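HmuY protein (Prevotella intermedia, PDB 6R2H) probably captures heme as a secreted or surface-anchored hemophore of the HmuY family, here crystallised in its heme-free form. Local coordinates at residues D16-I21 against A72-D77; A78-G83 against M131-M136; T88-L93 against G153-V158; K169-L174 against A182-Y187. All coordinates share one frame; numbering follows the deposited sequence.

In the fold
Contacts 1 and 2 are joined through the small four-stranded sheet: strand 71-74 pairs with strand 17-21 in contact 1 and runs on into strand 77-80 of contact 2, and their centres lie about 11 Å apart. Contacts 3 and 4 belong to the large antiparallel sheet, about 13 Å apart centre to centre, and Lys169 of contact 4 reaches across to Thr91 and Gly153 of contact 3. The two sheets meet where Phe73 of contact 1 packs on Phe170 of contact 4, CZ to CE1 3.6 Å. Met136 of contact 2 touches Val158 of contact 3. The structure is the apo form, so no heme marks a pocket among these contacts.

Contact 1: D16-I21 against A72-D77; sequences DSWIYI and AFHITD
The indole of Trp18 has both faces occupied: CB of His74 sits over the middle of its six-membered ring, 3.5 Å from the centroid and 5° off the normal, a CH-pi contact, while Tyr20 OH stands above the opposite face, offset toward the rim. The carbon C of Ala72 lies in the indole plane, at the edge. The imidazole of His74 has Ile75 CG1 over one face and, at its edge, both Ser17 O, 3.3 Å from CD2, and the carboxylate of Asp77. With His74 CG anti to the backbone N (chi1 163°), the imidazole swings off the indole toward Ser17 O and Asp77, while CB, placed by the backbone, rests on the indole. His74 ND1 gives a bond of 2.6 Å to Asp77 OD2, in the ring plane and on the anti lone pair of the oxygen, and NE2 is bonded to Tyr15 O; with both nitrogens engaged the ring's rotation is fixed. Strands 17-21 and 71-74 are antiparallel neighbours in the four-stranded sheet, joined by Ile19 N to Phe73 O at 2.9 Å and by Phe73 N to Ile19 O at 3.0 Å. A type II' turn from His74 to Asp77 then leads into strand 77-80. On one face of the sheet Tyr20 CD2 rests on Ala72 CB at 3.7 Å. On the other, Ile21 CD1 meets the edge of the Phe73 ring and Ile19 CG1 lies against Phe73 CB, where Phe185 and Val183 of strand 181-190 pack. Trp18 NE1 is bonded to Glu33, and a water links Ser17 O at 2.8 Å to Ile75 N.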
loop_
_atom_site.group_PDB
_atom_site.type_symbol
_atom_site.label_atom_id
_atom_site.label_comp_id
_atom_site.label_asym_id
_atom_site.label_seq_id
_atom_site.Cartn_x
_atom_site.Cartn_y
_atom_site.Cartn_z
ATOM N N ASP A 16 6.613 -8.676 -6.552
ATOM C CA ASP A 16 7.214 -9.446 -5.470
ATOM C C ASP A 16 7.834 -8.520 -4.425
ATOM O O ASP A 16 8.443 -8.999 -3.472
ATOM C CB ASP A 16 8.145 -10.557 -5.976
ATOM C CG ASP A 16 9.365 -10.035 -6.705
ATOM O OD1 ASP A 16 9.278 -8.927 -7.282
ATOM O OD2 ASP A 16 10.387 -10.743 -6.693
ATOM N N SER A 17 7.645 -7.203 -4.582
ATOM C CA SER A 17 8.382 -6.261 -3.753
ATOM C C SER A 17 7.486 -5.174 -3.167
ATOM O O SER A 17 6.387 -4.911 -3.646
ATOM C CB SER A 17 9.540 -5.665 -4.489
ATOM O OG SER A 17 10.242 -6.653 -5.223
ATOM N N TRP A 18 8.021 -4.565 -2.107
ATOM C CA TRP A 18 7.411 -3.514 -1.321
ATOM C C TRP A 18 8.327 -2.293 -1.340
ATOM O O TRP A 18 9.538 -2.416 -1.490
ATOM C CB TRP A 18 7.248 -3.994 0.126
ATOM C CG TRP A 18 6.122 -4.944 0.386
ATOM C CD1 TRP A 18 6.151 -6.306 0.304
ATOM C CD2 TRP A 18 4.784 -4.595 0.798
ATOM N NE1 TRP A 18 4.926 -6.833 0.635
ATOM C CE2 TRP A 18 4.068 -5.808 0.941
ATOM C CE3 TRP A 18 4.118 -3.383 1.039
ATOM C CZ2 TRP A 18 2.729 -5.837 1.324
ATOM C CZ3 TRP A 18 2.795 -3.415 1.424
ATOM C CH2 TRP A 18 2.110 -4.627 1.560
ATOM N N ILE A 19 7.744 -1.111 -1.140
ATOM C CA ILE A 19 8.516 0.024 -0.661
ATOM C C ILE A 19 8.040 0.373 0.751
ATOM O O ILE A 19 6.853 0.273 1.049
ATOM C CB ILE A 19 8.435 1.221 -1.624
ATOM C CG1 ILE A 19 7.023 1.806 -1.725
ATOM C CG2 ILE A 19 9.000 0.857 -2.988
ATOM C CD1 ILE A 19 6.960 3.144 -2.420
ATOM N N TYR A 20 8.984 0.770 1.610
ATOM C CA TYR A 20 8.720 1.132 2.994
ATOM C C TYR A 20 9.120 2.590 3.204
ATOM O O TYR A 20 10.286 2.941 3.017
ATOM C CB TYR A 20 9.467 0.193 3.948
ATOM C CG TYR A 20 8.994 -1.240 3.917
ATOM C CD1 TYR A 20 9.507 -2.140 2.992
ATOM C CD2 TYR A 20 8.035 -1.704 4.809
ATOM C CE1 TYR A 20 9.081 -3.460 2.957
ATOM C CE2 TYR A 20 7.602 -3.023 4.792
ATOM C CZ TYR A 20 8.127 -3.906 3.859
ATOM O OH TYR A 20 7.711 -5.205 3.814
ATOM N N ILE A 21 8.146 3.432 3.586
ATOM C CA ILE A 21 8.400 4.866 3.658
ATOM C C ILE A 21 8.432 5.346 5.101
ATOM O O ILE A 21 7.483 5.140 5.846
ATOM C CB ILE A 21 7.385 5.662 2.828
ATOM C CG1 ILE A 21 7.320 5.102 1.406
ATOM C CG2 ILE A 21 7.742 7.143 2.844
ATOM C CD1 ILE A 21 6.111 5.515 0.620
ATOM N N ALA A 72 3.674 1.526 3.739
ATOM C CA ALA A 72 4.317 0.671 2.755
ATOM C C ALA A 72 3.356 0.382 1.607
ATOM O O ALA A 72 2.142 0.333 1.801
ATOM C CB ALA A 72 4.842 -0.588 3.411
ATOM N N PHE A 73 3.934 0.193 0.416
ATOM C CA PHE A 73 3.175 -0.038 -0.800
ATOM C C PHE A 73 3.718 -1.252 -1.546
ATOM O O PHE A 73 4.928 -1.449 -1.647
ATOM C CB PHE A 73 3.123 1.218 -1.677
ATOM C CG PHE A 73 2.394 2.376 -1.041
ATOM C CD1 PHE A 73 1.016 2.497 -1.170
ATOM C CD2 PHE A 73 3.077 3.324 -0.288
ATOM C CE1 PHE A 73 0.336 3.559 -0.585
ATOM C CE2 PHE A 73 2.396 4.387 0.293
ATOM C CZ PHE A 73 1.027 4.494 0.157
ATOM N N HIS A 74 2.774 -2.067 -2.022
ATOM C CA HIS A 74 3.011 -3.172 -2.933
ATOM C C HIS A 74 2.061 -3.015 -4.119
ATOM O O HIS A 74 0.866 -3.283 -3.993
ATOM C CB HIS A 74 2.791 -4.519 -2.213
ATOM C CG HIS A 74 2.608 -5.666 -3.156
ATOM N ND1 HIS A 74 1.360 -6.128 -3.538
ATOM C CD2 HIS A 74 3.504 -6.443 -3.803
ATOM C CE1 HIS A 74 1.499 -7.147 -4.366
ATOM N NE2 HIS A 74 2.803 -7.360 -4.544
ATOM N N ILE A 75 2.603 -2.591 -5.264
ATOM C CA ILE A 75 1.786 -2.197 -6.402
ATOM C C ILE A 75 0.844 -1.089 -5.920
ATOM O O ILE A 75 1.297 0.045 -5.754
ATOM C CB ILE A 75 1.095 -3.405 -7.074
ATOM C CG1 ILE A 75 2.088 -4.536 -7.378
ATOM C CG2 ILE A 75 0.328 -2.981 -8.322
ATOM C CD1 ILE A 75 3.239 -4.135 -8.263
ATOM N N THR A 76 -0.420 -1.414 -5.624
ATOM C CA THR A 76 -1.354 -0.406 -5.129
ATOM C C THR A 76 -1.857 -0.770 -3.735
ATOM O O THR A 76 -2.567 0.024 -3.120
ATOM C CB THR A 76 -2.493 -0.077 -6.109
ATOM O OG1 THR A 76 -3.270 -1.246 -6.365
ATOM C CG2 THR A 76 -2.010 0.477 -7.429
ATOM N N ASP A 77 -1.477 -1.950 -3.238
ATOM C CA ASP A 77 -1.805 -2.343 -1.876
ATOM C C ASP A 77 -1.021 -1.493 -0.877
ATOM O O ASP A 77 0.128 -1.141 -1.123
ATOM C CB ASP A 77 -1.482 -3.817 -1.618
ATOM C CG ASP A 77 -1.943 -4.752 -2.718
ATOM O OD1 ASP A 77 -3.154 -4.810 -2.956
ATOM O OD2 ASP A 77 -1.081 -5.398 -3.330
HETATM O O HOH W 1 5.433 -3.340 -5.775
#

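Contact 2: A78-G83 against M131-M136; sequences ARTNNG and MLNGEM
A single backbone bond ties Ala78 to Asn133: N of Asn133 donates to O of Ala78 over 2.7 Å, nearly straight at 172°, with the donor tilted 22° from the carbonyl plane. The backbones come nearest at Arg79 and Leu132, whose CA atoms are 4.6 Å apart. Leu132 leans on the same carbonyl, its CD2 lying 3.5 Å from Ala78 O, while on the other side of the residue CB of Ala78 rests against CG of Met136 at 3.7 Å. The aliphatic part of Arg79, fully extended from CG to NE, runs past the carbonyl of Met131; CG is 3.3 Å from Met131 O, and NE passes CB of Met131. At its far end NH2 makes a long, weak ion pair with Asp62. Asn133 CG is anti to its own N (chi1 -172°), and from there its amide works in two directions. Asn133 OD1 accepts from N of Met136 at 2.9 Å, an Asx motif that shapes the turn after strand 124-132, and ND2 donates to Val105 O and Asp107 OD1 of strand 105-115. CB of Asn133 meanwhile touches CG2 of Thr80 at 4.2 Å. The contact thus brings the edge strand 77-80 of the small sheet against the end of strand 124-132 in the large one, with Val85 of strand 83-87 packed on Thr80, Asn133 and Met136. Because the buried amide of Asn133 has partners at both its oxygen and its nitrogen, its orientation is fixed, and the turn that places Met136 against Ala78 is held by the same side chain.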
loop_
_atom_site.group_PDB
_atom_site.type_symbol
_atom_site.label_atom_id
_atom_site.label_comp_id
_atom_site.label_asym_id
_atom_site.label_seq_id
_atom_site.Cartn_x
_atom_site.Cartn_y
_atom_site.Cartn_z
ATOM N N ALA A 78 -1.646 -1.225 0.276
ATOM C CA ALA A 78 -1.092 -0.360 1.308
ATOM C C ALA A 78 -1.115 -1.050 2.671
ATOM O O ALA A 78 -2.078 -1.728 3.034
ATOM C CB ALA A 78 -1.868 0.931 1.364
ATOM N N ARG A 79 -0.040 -0.832 3.434
ATOM C CA ARG A 79 0.098 -1.343 4.787
ATOM C C ARG A 79 0.681 -0.230 5.648
ATOM O O ARG A 79 1.424 0.612 5.149
ATOM C CB ARG A 79 1.064 -2.529 4.777
ATOM C CG ARG A 79 1.174 -3.277 6.093
ATOM C CD ARG A 79 2.326 -4.244 5.964
ATOM N NE ARG A 79 2.504 -5.156 7.086
ATOM C CZ ARG A 79 3.542 -5.985 7.193
ATOM N NH1 ARG A 79 4.473 -6.006 6.248
ATOM N NH2 ARG A 79 3.654 -6.782 8.245
ATOM N N THR A 80 0.334 -0.233 6.938
ATOM C CA THR A 80 0.871 0.742 7.873
ATOM C C THR A 80 1.639 0.004 8.965
ATOM O O THR A 80 1.393 -1.174 9.237
ATOM C CB THR A 80 -0.222 1.648 8.465
ATOM O OG1 THR A 80 -0.960 0.855 9.400
ATOM C CG2 THR A 80 -1.171 2.221 7.433
ATOM N N ASN A 81 2.593 0.725 9.563
ATOM C CA ASN A 81 3.335 0.257 10.715
ATOM C C ASN A 81 2.569 0.660 11.972
ATOM O O ASN A 81 2.838 1.712 12.553
ATOM C CB ASN A 81 4.746 0.842 10.702
ATOM C CG ASN A 81 5.641 0.181 11.721
ATOM O OD1 ASN A 81 5.183 -0.646 12.499
ATOM N ND2 ASN A 81 6.911 0.535 11.725
ATOM N N ASN A 82 1.586 -0.168 12.350
ATOM C CA ASN A 82 0.784 0.027 13.544
ATOM C C ASN A 82 0.010 1.357 13.464
ATOM O O ASN A 82 0.038 2.173 14.393
ATOM C CB ASN A 82 1.658 -0.210 14.778
ATOM C CG ASN A 82 0.943 -0.860 15.946
ATOM O OD1 ASN A 82 -0.190 -1.332 15.830
ATOM N ND2 ASN A 82 1.609 -0.893 17.089
ATOM N N GLY A 83 -0.700 1.563 12.345
ATOM C CA GLY A 83 -1.440 2.789 12.100
ATOM C C GLY A 83 -2.932 2.541 11.854
ATOM O O GLY A 83 -3.354 1.420 11.549
ATOM N N MET A 131 -0.713 -8.425 5.831
ATOM C CA MET A 131 -1.607 -7.451 6.441
ATOM C C MET A 131 -1.724 -6.255 5.503
ATOM O O MET A 131 -0.712 -5.761 5.019
ATOM C CB MET A 131 -1.036 -6.958 7.773
ATOM C CG MET A 131 -1.007 -8.012 8.866
ATOM S SD MET A 131 -2.651 -8.375 9.511
ATOM C CE MET A 131 -2.848 -7.111 10.763
ATOM N N LEU A 132 -2.952 -5.797 5.236
ATOM C CA LEU A 132 -3.134 -4.585 4.447
ATOM C C LEU A 132 -4.078 -3.660 5.193
ATOM O O LEU A 132 -4.860 -4.123 6.017
ATOM C CB LEU A 132 -3.750 -4.922 3.085
ATOM C CG LEU A 132 -2.878 -5.648 2.066
ATOM C CD1 LEU A 132 -3.570 -5.639 0.711
ATOM C CD2 LEU A 132 -1.489 -5.033 1.945
ATOM N N ASN A 133 -4.012 -2.365 4.863
ATOM C CA ASN A 133 -4.958 -1.392 5.383
ATOM C C ASN A 133 -5.985 -1.077 4.302
ATOM O O ASN A 133 -5.643 -0.483 3.274
ATOM C CB ASN A 133 -4.295 -0.085 5.815
ATOM C CG ASN A 133 -5.272 0.819 6.534
ATOM O OD1 ASN A 133 -6.109 1.473 5.908
ATOM N ND2 ASN A 133 -5.170 0.851 7.853
ATOM N N GLY A 134 -7.240 -1.459 4.570
ATOM C CA GLY A 134 -8.308 -1.391 3.588
ATOM C C GLY A 134 -8.645 0.045 3.194
ATOM O O GLY A 134 -8.930 0.322 2.028
ATOM N N GLU A 135 -8.613 0.954 4.182
ATOM C CA GLU A 135 -8.958 2.353 3.975
ATOM C C GLU A 135 -7.914 3.014 3.080
ATOM O O GLU A 135 -8.256 3.620 2.070
ATOM C CB GLU A 135 -9.095 3.071 5.321
ATOM C CG GLU A 135 -9.785 4.420 5.254
ATOM C CD GLU A 135 -11.285 4.421 5.020
ATOM O OE1 GLU A 135 -11.830 3.364 4.650
ATOM O OE2 GLU A 135 -11.890 5.499 5.173
ATOM N N MET A 136 -6.637 2.904 3.456
ATOM C CA MET A 136 -5.611 3.558 2.665
ATOM C C MET A 136 -5.631 3.002 1.241
ATOM O O MET A 136 -5.325 3.725 0.290
ATOM C CB MET A 136 -4.214 3.399 3.264
ATOM C CG MET A 136 -3.187 4.232 2.512
ATOM S SD MET A 136 -1.736 4.623 3.500
ATOM C CE MET A 136 -2.379 6.027 4.414
#

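Contact 3: T88-L93 against G153-V158; sequences TGETDL and GNVFAV
Two donors of Thr88 converge on the carbonyl oxygen of Val155: its backbone N, 3.0 Å from Val155 O and nearly along the C=O axis, and its hydroxyl OG1, 2.9 Å away and tilted 23° from the carbonyl plane. Thr88 OG1 stands between the backbone N and the carbonyl carbon (chi1 80°), where it also accepts from N of Glu90 at 3.0 Å, making an ST turn. The carbonyl of Thr88 is held in turn by the side chain of Asn154, whose ND2 donates to Thr88 O at 3.0 Å with the oxygen close to the amide plane. Farther along, N of Val155 donates to Glu90 O at 2.8 Å and 174°. The loop following strand 83-87 thus lies along the start of strand 155-160, prolonging the antiparallel pairing that these two neighbours have in the large sheet. Glu90 folds its carboxylate back on the loop, and OE2 takes N-H groups from both Thr91 and Asp92, the latter on its anti lone pair. Val155 supplies the apolar side: CG1 faces CD1 of Leu93 at 4.2 Å, the two side chains crossing at about a right angle, and CG2 lies against the backbone of Thr91 to Leu93. Thr88 CG2 reaches Ala157 CB at 4.0 Å, and Leu167 of strand 165-174 packs on Leu93, Val155 and Ala157.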
loop_
_atom_site.group_PDB
_atom_site.type_symbol
_atom_site.label_atom_id
_atom_site.label_comp_id
_atom_site.label_asym_id
_atom_site.label_seq_id
_atom_site.Cartn_x
_atom_site.Cartn_y
_atom_site.Cartn_z
ATOM N N THR A 88 -10.657 11.129 4.695
ATOM C CA THR A 88 -11.497 12.264 5.068
ATOM C C THR A 88 -12.254 12.754 3.835
ATOM O O THR A 88 -12.042 12.232 2.734
ATOM C CB THR A 88 -10.685 13.432 5.648
ATOM O OG1 THR A 88 -10.117 14.135 4.544
ATOM C CG2 THR A 88 -9.603 13.002 6.619
ATOM N N GLY A 89 -13.100 13.778 4.034
ATOM C CA GLY A 89 -13.815 14.428 2.944
ATOM C C GLY A 89 -13.062 15.636 2.378
ATOM O O GLY A 89 -13.490 16.228 1.388
ATOM N N GLU A 90 -11.950 16.023 3.023
ATOM C CA GLU A 90 -11.137 17.143 2.574
ATOM C C GLU A 90 -10.333 16.729 1.342
ATOM O O GLU A 90 -9.824 15.614 1.281
ATOM C CB GLU A 90 -10.216 17.592 3.710
ATOM C CG GLU A 90 -9.441 18.858 3.419
ATOM C CD GLU A 90 -10.352 20.032 3.130
ATOM O OE1 GLU A 90 -10.990 20.527 4.088
ATOM O OE2 GLU A 90 -10.433 20.426 1.940
ATOM N N THR A 91 -10.183 17.654 0.387
ATOM C CA THR A 91 -9.407 17.380 -0.812
ATOM C C THR A 91 -8.263 18.384 -0.956
ATOM O O THR A 91 -7.404 18.213 -1.823
ATOM C CB THR A 91 -10.282 17.299 -2.074
ATOM O OG1 THR A 91 -11.207 18.383 -2.078
ATOM C CG2 THR A 91 -11.057 16.008 -2.223
ATOM N N ASP A 92 -8.243 19.405 -0.092
ATOM C CA ASP A 92 -7.196 20.407 -0.130
ATOM C C ASP A 92 -6.292 20.208 1.084
ATOM O O ASP A 92 -6.713 20.418 2.220
ATOM C CB ASP A 92 -7.811 21.809 -0.210
ATOM C CG ASP A 92 -6.833 22.957 -0.398
ATOM O OD1 ASP A 92 -5.627 22.786 -0.100
ATOM O OD2 ASP A 92 -7.296 24.034 -0.825
ATOM N N LEU A 93 -5.039 19.817 0.836
ATOM C CA LEU A 93 -4.119 19.535 1.927
ATOM C C LEU A 93 -3.741 20.823 2.666
ATOM O O LEU A 93 -3.287 20.774 3.811
ATOM C CB LEU A 93 -2.885 18.823 1.361
ATOM C CG LEU A 93 -1.826 18.403 2.379
ATOM C CD1 LEU A 93 -2.398 17.473 3.436
ATOM C CD2 LEU A 93 -0.661 17.725 1.674
ATOM N N GLY A 153 -8.740 12.001 -4.691
ATOM C CA GLY A 153 -8.173 13.274 -4.292
ATOM C C GLY A 153 -8.219 13.516 -2.787
ATOM O O GLY A 153 -7.692 14.520 -2.321
ATOM N N ASN A 154 -8.841 12.597 -2.040
ATOM C CA ASN A 154 -9.154 12.841 -0.643
ATOM C C ASN A 154 -7.885 12.804 0.188
ATOM O O ASN A 154 -6.998 11.997 -0.080
ATOM C CB ASN A 154 -10.070 11.762 -0.074
ATOM C CG ASN A 154 -11.332 11.576 -0.889
ATOM O OD1 ASN A 154 -11.306 11.466 -2.118
ATOM N ND2 ASN A 154 -12.462 11.583 -0.206
ATOM N N VAL A 155 -7.830 13.665 1.207
ATOM C CA VAL A 155 -6.752 13.602 2.177
ATOM C C VAL A 155 -7.027 12.419 3.099
ATOM O O VAL A 155 -8.132 12.289 3.613
ATOM C CB VAL A 155 -6.589 14.922 2.963
ATOM C CG1 VAL A 155 -5.517 14.798 4.034
ATOM C CG2 VAL A 155 -6.279 16.101 2.047
ATOM N N PHE A 156 -6.022 11.556 3.271
ATOM C CA PHE A 156 -6.091 10.457 4.215
ATOM C C PHE A 156 -5.435 10.895 5.523
ATOM O O PHE A 156 -4.335 11.440 5.511
ATOM C CB PHE A 156 -5.380 9.219 3.652
ATOM C CG PHE A 156 -6.094 8.571 2.499
ATOM C CD1 PHE A 156 -5.992 9.088 1.217
ATOM C CD2 PHE A 156 -6.885 7.451 2.705
ATOM C CE1 PHE A 156 -6.666 8.492 0.162
ATOM C CE2 PHE A 156 -7.566 6.860 1.654
ATOM C CZ PHE A 156 -7.450 7.379 0.385
ATOM N N ALA A 157 -6.109 10.624 6.646
ATOM C CA ALA A 157 -5.574 10.860 7.977
ATOM C C ALA A 157 -5.058 9.545 8.550
ATOM O O ALA A 157 -5.739 8.530 8.440
ATOM C CB ALA A 157 -6.657 11.440 8.853
ATOM N N VAL A 158 -3.852 9.577 9.145
ATOM C CA VAL A 158 -3.185 8.403 9.707
ATOM C C VAL A 158 -2.678 8.716 11.121
ATOM O O VAL A 158 -1.890 9.650 11.292
ATOM C CB VAL A 158 -2.023 7.906 8.819
ATOM C CG1 VAL A 158 -1.707 6.444 9.074
ATOM C CG2 VAL A 158 -2.298 8.116 7.343
#

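Contact 4: K169-L174 against A182-Y187; sequences KFKDNL and AVSFDY
Lys169 and Asp186 exchange a pair of backbone bonds, N of Lys169 to O of Asp186 at 2.8 Å and N of Asp186 to O of Lys169 at 2.9 Å. Two residues on, Ser184 O accepts a sound bond from N of Lys171 at 2.8 Å, from above the carbonyl plane, and a weak one from N of Asp172. Both residues facing Ser184 make this a classic beta bulge. The return bond, Ser184 N to Asp172 O, is weak as well. Past it, N of Ala182 reaches O of Asn173 at 3.0 Å, where the strand bends sharply at Asn173.

The side-chain ends look beyond the hairpin. Lys169 NZ is bonded to Gly153 O and Thr91 O, Asp172 OD2 to a glycerol probably left from crystallisation, and, weakly, Asp186 OD1 to His7 and Ser184 OG to Phe8 O. The bent chain of Lys171 passes Asp186, CD lying 3.3 Å from Asp186 OD2, but NZ stays 4.7 Å from that oxygen, too far for a salt bridge, though the opposite charges may still attract. On the other face the rings of Phe170 and Phe185 lie side by side, planes at 63°, with CE1 of Phe170 3.7 Å from CD2 of Phe185. Within the large sheet this hairpin stands between strands 155-160 and 6-11, the backbones of Val183 and Phe185 pairing with Thr10 and Phe8, and the two rings look toward the small sheet, where Phe73 meets both.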
loop_
_atom_site.group_PDB
_atom_site.type_symbol
_atom_site.label_atom_id
_atom_site.label_comp_id
_atom_site.label_asym_id
_atom_site.label_seq_id
_atom_site.Cartn_x
_atom_site.Cartn_y
_atom_site.Cartn_z
ATOM N N LYS A 169 -2.183 13.291 0.672
ATOM C CA LYS A 169 -2.999 13.389 -0.525
ATOM C C LYS A 169 -2.217 12.792 -1.693
ATOM O O LYS A 169 -1.115 13.249 -1.990
ATOM C CB LYS A 169 -3.388 14.852 -0.761
ATOM C CG LYS A 169 -4.086 15.169 -2.078
ATOM C CD LYS A 169 -4.292 16.656 -2.257
ATOM C CE LYS A 169 -4.952 17.022 -3.570
ATOM N NZ LYS A 169 -6.301 16.418 -3.655
ATOM N N PHE A 170 -2.795 11.768 -2.334
ATOM C CA PHE A 170 -2.145 11.042 -3.416
ATOM C C PHE A 170 -2.210 11.837 -4.718
ATOM O O PHE A 170 -3.204 12.496 -5.006
ATOM C CB PHE A 170 -2.703 9.620 -3.502
ATOM C CG PHE A 170 -2.304 8.765 -2.326
ATOM C CD1 PHE A 170 -1.115 8.043 -2.339
ATOM C CD2 PHE A 170 -3.091 8.717 -1.179
ATOM C CE1 PHE A 170 -0.736 7.267 -1.250
ATOM C CE2 PHE A 170 -2.714 7.947 -0.082
ATOM C CZ PHE A 170 -1.531 7.229 -0.120
ATOM N N LYS A 171 -1.126 11.772 -5.497
ATOM C CA LYS A 171 -1.027 12.464 -6.777
ATOM C C LYS A 171 -1.136 11.494 -7.960
ATOM O O LYS A 171 -2.001 11.684 -8.797
ATOM C CB LYS A 171 0.237 13.329 -6.868
ATOM C CG LYS A 171 0.483 14.308 -5.725
ATOM C CD LYS A 171 -0.229 15.650 -5.866
ATOM C CE LYS A 171 -1.687 15.618 -5.440
ATOM N NZ LYS A 171 -2.532 16.594 -6.178
ATOM N N ASP A 172 -0.277 10.468 -8.047
ATOM C CA ASP A 172 -0.186 9.660 -9.264
ATOM C C ASP A 172 0.017 8.183 -8.922
ATOM O O ASP A 172 0.656 7.879 -7.910
ATOM C CB ASP A 172 0.997 10.064 -10.155
ATOM C CG ASP A 172 1.121 11.542 -10.466
ATOM O OD1 ASP A 172 0.399 12.006 -11.369
ATOM O OD2 ASP A 172 1.971 12.200 -9.821
ATOM N N ASN A 173 -0.491 7.282 -9.792
ATOM C CA ASN A 173 -0.255 5.849 -9.656
ATOM C C ASN A 173 0.477 5.303 -10.883
ATOM O O ASN A 173 0.726 4.097 -10.979
ATOM C CB ASN A 173 -1.532 5.058 -9.356
ATOM C CG ASN A 173 -2.535 5.076 -10.497
ATOM O OD1 ASN A 173 -2.692 6.089 -11.179
ATOM N ND2 ASN A 173 -3.208 3.956 -10.736
ATOM N N LEU A 174 0.813 6.205 -11.814
ATOM C CA LEU A 174 1.510 5.872 -13.046
ATOM C C LEU A 174 2.598 6.916 -13.298
ATOM O O LEU A 174 2.555 8.022 -12.737
ATOM C CB LEU A 174 0.503 5.865 -14.203
ATOM C CG LEU A 174 -0.521 4.734 -14.161
ATOM C CD1 LEU A 174 -1.787 5.093 -14.920
ATOM C CD2 LEU A 174 0.082 3.447 -14.685
ATOM N N ALA A 182 3.546 3.517 -10.223
ATOM C CA ALA A 182 4.219 4.495 -9.381
ATOM C C ALA A 182 3.348 4.838 -8.176
ATOM O O ALA A 182 2.148 4.589 -8.176
ATOM C CB ALA A 182 4.529 5.742 -10.168
ATOM N N VAL A 183 3.982 5.401 -7.143
ATOM C CA VAL A 183 3.290 5.945 -5.988
ATOM C C VAL A 183 3.849 7.351 -5.793
ATOM O O VAL A 183 5.066 7.519 -5.685
ATOM C CB VAL A 183 3.485 5.067 -4.731
ATOM C CG1 VAL A 183 3.118 5.785 -3.434
ATOM C CG2 VAL A 183 2.796 3.706 -4.813
ATOM N N SER A 184 2.955 8.347 -5.792
ATOM C CA SER A 184 3.303 9.748 -5.618
ATOM C C SER A 184 2.262 10.417 -4.722
ATOM O O SER A 184 1.072 10.202 -4.934
ATOM C CB SER A 184 3.347 10.415 -6.945
ATOM O OG SER A 184 3.934 11.693 -6.829
ATOM N N PHE A 185 2.697 11.196 -3.717
ATOM C CA PHE A 185 1.771 11.930 -2.862
ATOM C C PHE A 185 2.445 13.124 -2.196
ATOM O O PHE A 185 3.669 13.201 -2.120
ATOM C CB PHE A 185 1.172 11.034 -1.774
ATOM C CG PHE A 185 2.166 10.293 -0.908
ATOM C CD1 PHE A 185 2.699 10.884 0.235
ATOM C CD2 PHE A 185 2.553 8.997 -1.225
ATOM C CE1 PHE A 185 3.597 10.204 1.047
ATOM C CE2 PHE A 185 3.449 8.316 -0.414
ATOM C CZ PHE A 185 3.965 8.917 0.722
ATOM N N ASP A 186 1.614 14.049 -1.711
ATOM C CA ASP A 186 2.047 15.117 -0.824
ATOM C C ASP A 186 1.505 14.817 0.562
ATOM O O ASP A 186 0.486 14.131 0.683
ATOM C CB ASP A 186 1.522 16.481 -1.269
ATOM C CG ASP A 186 1.930 16.849 -2.682
ATOM O OD1 ASP A 186 3.066 16.513 -3.068
ATOM O OD2 ASP A 186 1.101 17.444 -3.392
ATOM N N TYR A 187 2.190 15.342 1.588
ATOM C CA TYR A 187 1.818 15.005 2.949
ATOM C C TYR A 187 2.348 16.006 3.970
ATOM O O TYR A 187 3.330 16.703 3.740
ATOM C CB TYR A 187 2.352 13.623 3.314
ATOM C CG TYR A 187 3.851 13.485 3.401
ATOM C CD1 TYR A 187 4.608 13.294 2.257
ATOM C CD2 TYR A 187 4.509 13.481 4.628
ATOM C CE1 TYR A 187 5.978 13.117 2.326
ATOM C CE2 TYR A 187 5.882 13.306 4.715
ATOM C CZ TYR A 187 6.618 13.123 3.555
ATOM O OH TYR A 187 7.974 12.953 3.603
#